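Local coordinates for glucuronoarabinoxylan endo-1,4-beta-xylanase (PDB 4FMV), which probably hydrolyses internal beta-1,4 linkages of plant cell-wall polysaccharides such as xylan, through the catalytic barrel of this family 30 glycoside hydrolase fragment, at residues D200-H205 against M214-Y219. Residues are numbered along the deposited sequence; the frame is centred on the assembly and turned at random.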
ATOM      1  N   ASP A 200       2.836 -14.839   3.669  1.00  7.28           N
ATOM      2  CA  ASP A 200       1.846 -14.048   4.394  1.00 10.65           C
ATOM      3  C   ASP A 200       1.113 -12.923   3.670  1.00 13.02           C
ATOM      4  O   ASP A 200      -0.090 -12.733   3.863  1.00 10.79           O
ATOM      5  CB  ASP A 200       2.442 -13.608   5.720  1.00 13.51           C
ATOM      6  CG  ASP A 200       3.046 -14.781   6.453  1.00 13.41           C
ATOM      7  OD1 ASP A 200       2.267 -15.554   7.048  1.00 14.27           O
ATOM      8  OD2 ASP A 200       4.281 -14.954   6.381  1.00 14.66           O
ATOM      9  N   VAL A 201       1.854 -12.151   2.875  1.00  8.91           N
ATOM     10  CA  VAL A 201       1.268 -11.025   2.170  1.00 10.90           C
ATOM     11  C   VAL A 201       1.636 -11.124   0.699  1.00 11.42           C
ATOM     12  O   VAL A 201       2.813 -11.265   0.366  1.00  8.97           O
ATOM     13  CB  VAL A 201       1.745  -9.659   2.757  1.00 10.59           C
ATOM     14  CG1 VAL A 201       1.149  -8.496   1.982  1.00  7.71           C
ATOM     15  CG2 VAL A 201       1.374  -9.552   4.258  1.00  8.77           C
ATOM     16  N   LEU A 202       0.636 -11.065  -0.178  1.00  9.06           N
ATOM     17  CA  LEU A 202       0.934 -11.045  -1.610  1.00  7.06           C
ATOM     18  C   LEU A 202       1.025  -9.558  -1.944  1.00  7.53           C
ATOM     19  O   LEU A 202       0.019  -8.844  -1.856  1.00 10.02           O
ATOM     20  CB  LEU A 202      -0.203 -11.714  -2.406  1.00  9.00           C
ATOM     21  CG  LEU A 202       0.126 -12.182  -3.837  1.00 10.98           C
ATOM     22  CD1 LEU A 202      -0.980 -13.068  -4.413  1.00 10.33           C
ATOM     23  CD2 LEU A 202       0.366 -10.999  -4.719  1.00  8.36           C
ATOM     24  N   GLY A 203       2.244  -9.081  -2.215  1.00  8.49           N
ATOM     25  CA  GLY A 203       2.454  -7.714  -2.659  1.00  9.85           C
ATOM     26  C   GLY A 203       2.490  -7.576  -4.169  1.00  8.29           C
ATOM     27  O   GLY A 203       3.033  -8.428  -4.859  1.00 13.12           O
ATOM     28  N   CYS A 204       2.018  -6.447  -4.674  1.00  7.44           N
ATOM     29  CA  CYS A 204       2.031  -6.176  -6.103  1.00  7.52           C
ATOM     30  C   CYS A 204       2.180  -4.677  -6.340  1.00  7.33           C
ATOM     31  O   CYS A 204       1.829  -3.868  -5.477  1.00 10.38           O
ATOM     32  CB  CYS A 204       0.724  -6.647  -6.741  1.00  9.50           C
ATOM     33  SG  CYS A 204      -0.752  -5.748  -6.176  1.00 10.02           S
ATOM     34  N   HIS A 205       2.683  -4.310  -7.518  1.00  6.13           N
ATOM     35  CA  HIS A 205       2.717  -2.911  -7.928  1.00  8.55           C
ATOM     36  C   HIS A 205       1.793  -2.702  -9.123  1.00 11.29           C
ATOM     37  O   HIS A 205       1.465  -3.637  -9.851  1.00 11.99           O
ATOM     38  CB  HIS A 205       4.140  -2.465  -8.292  1.00  7.13           C
ATOM     39  CG  HIS A 205       5.127  -2.636  -7.180  1.00 11.87           C
ATOM     40  ND1 HIS A 205       6.475  -2.388  -7.339  1.00 10.79           N
ATOM     41  CD2 HIS A 205       4.966  -3.039  -5.900  1.00  9.98           C
ATOM     42  CE1 HIS A 205       7.096  -2.616  -6.198  1.00  9.27           C
ATOM     43  NE2 HIS A 205       6.201  -3.020  -5.306  1.00 11.78           N
ATOM     44  N   MET A 214      -6.739  -5.936 -11.695  1.00 13.45           N
ATOM     45  CA  MET A 214      -6.615  -5.722 -10.256  1.00 11.15           C
ATOM     46  C   MET A 214      -7.305  -6.831  -9.463  1.00 12.02           C
ATOM     47  O   MET A 214      -6.972  -7.064  -8.298  1.00 14.13           O
ATOM     48  CB  MET A 214      -7.180  -4.358  -9.856  1.00 10.92           C
ATOM     49  CG  MET A 214      -6.414  -3.173 -10.441  1.00 13.14           C
ATOM     50  SD  MET A 214      -7.091  -1.558  -9.956  1.00 12.30           S
ATOM     51  CE  MET A 214      -6.133  -0.460 -11.028  1.00  8.15           C
ATOM     52  N   ALA A 215      -8.290  -7.487 -10.074  1.00 12.30           N
ATOM     53  CA  ALA A 215      -8.954  -8.635  -9.454  1.00 12.32           C
ATOM     54  C   ALA A 215      -8.066  -9.868  -9.633  1.00 13.01           C
ATOM     55  O   ALA A 215      -7.404 -10.025 -10.663  1.00 12.56           O
ATOM     56  CB  ALA A 215     -10.343  -8.873 -10.103  1.00 20.45           C
ATOM     57  N   TYR A 216      -8.044 -10.746  -8.645  1.00 13.37           N
ATOM     58  CA  TYR A 216      -7.154 -11.905  -8.710  1.00 14.73           C
ATOM     59  C   TYR A 216      -7.907 -13.122  -8.196  1.00 14.10           C
ATOM     60  O   TYR A 216      -7.770 -13.462  -7.043  1.00 12.52           O
ATOM     61  CB  TYR A 216      -5.899 -11.662  -7.848  1.00  9.50           C
ATOM     62  CG  TYR A 216      -4.725 -12.581  -8.111  1.00  8.55           C
ATOM     63  CD1 TYR A 216      -4.806 -13.637  -9.033  1.00  9.23           C
ATOM     64  CD2 TYR A 216      -3.536 -12.407  -7.427  1.00  7.41           C
ATOM     65  CE1 TYR A 216      -3.711 -14.477  -9.263  1.00 10.94           C
ATOM     66  CE2 TYR A 216      -2.441 -13.243  -7.647  1.00  9.70           C
ATOM     67  CZ  TYR A 216      -2.532 -14.267  -8.558  1.00 11.81           C
ATOM     68  OH  TYR A 216      -1.423 -15.068  -8.761  1.00 13.23           O
ATOM     69  N   PRO A 217      -8.731 -13.757  -9.043  1.00 15.21           N
ATOM     70  CA  PRO A 217      -9.524 -14.904  -8.570  1.00 13.96           C
ATOM     71  C   PRO A 217      -8.712 -15.993  -7.863  1.00 13.38           C
ATOM     72  O   PRO A 217      -9.157 -16.522  -6.836  1.00 15.95           O
ATOM     73  CB  PRO A 217     -10.121 -15.461  -9.860  1.00 15.33           C
ATOM     74  CG  PRO A 217     -10.275 -14.245 -10.724  1.00 17.16           C
ATOM     75  CD  PRO A 217      -9.074 -13.384 -10.427  1.00 16.06           C
ATOM     76  N   LEU A 218      -7.555 -16.363  -8.395  1.00 12.31           N
ATOM     77  CA  LEU A 218      -6.804 -17.450  -7.760  1.00 14.04           C
ATOM     78  C   LEU A 218      -6.385 -17.076  -6.329  1.00 11.50           C
ATOM     79  O   LEU A 218      -6.493 -17.880  -5.398  1.00 11.13           O
ATOM     80  CB  LEU A 218      -5.569 -17.821  -8.578  1.00 16.29           C
ATOM     81  CG  LEU A 218      -4.775 -18.982  -7.992  1.00 16.31           C
ATOM     82  CD1 LEU A 218      -5.667 -20.213  -7.828  1.00 18.05           C
ATOM     83  CD2 LEU A 218      -3.569 -19.311  -8.866  1.00 17.35           C
ATOM     84  N   TYR A 219      -5.930 -15.846  -6.141  1.00 10.03           N
ATOM     85  CA  TYR A 219      -5.602 -15.407  -4.788  1.00 10.71           C
ATOM     86  C   TYR A 219      -6.824 -15.486  -3.886  1.00 13.46           C
ATOM     87  O   TYR A 219      -6.735 -15.989  -2.766  1.00 16.55           O
ATOM     88  CB  TYR A 219      -5.045 -13.978  -4.749  1.00 11.16           C
ATOM     89  CG  TYR A 219      -5.040 -13.445  -3.328  1.00 11.08           C
ATOM     90  CD1 TYR A 219      -4.016 -13.787  -2.443  1.00 10.17           C
ATOM     91  CD2 TYR A 219      -6.070 -12.633  -2.862  1.00 11.23           C
ATOM     92  CE1 TYR A 219      -4.013 -13.322  -1.140  1.00 10.01           C
ATOM     93  CE2 TYR A 219      -6.079 -12.154  -1.550  1.00  9.38           C
ATOM     94  CZ  TYR A 219      -5.052 -12.513  -0.703  1.00 11.01           C
ATOM     95  OH  TYR A 219      -5.051 -12.070   0.588  1.00 15.49           O
TER
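L202 on barrel strand 201-205 meets Y216 and Y219 at the start of helix 217-221, the short helix that follows this strand in the (beta/alpha)8 barrel and precedes strand 227-232. The two backbones stay well apart, with the CA atoms of L202 and Y219 8.5 Å from each other, so side chains alone bridge the gap. With CG anti to the backbone N (chi1 -161°), L202 extends toward the two tyrosines, and its CD1 methyl makes the contacts with 214-219. CD1 of L202 lies 3.6 Å from CE2 of Y216 and 3.7 Å from CD1 of Y219, approaching both rings obliquely. The leucine and Y216 side chains cross at about a right angle, whereas L202 and Y219 run past each other in opposite directions. Y216 occupies the N-cap position, and the backbone N of Y219 sits 3.8 Å above one face of the Y216 ring, offset toward the rim. Beyond the contact, L190 of helix 183-190 touches both L202 and Y216, while L228 of the next strand touches L202 and Y219. Chemically, the contact is apolar and buried: one leucine methyl packs against the N-cap tyrosine and the first helical turn, while the Y216 hydroxyl is satisfied by hydrogen bonds to D187 and S186.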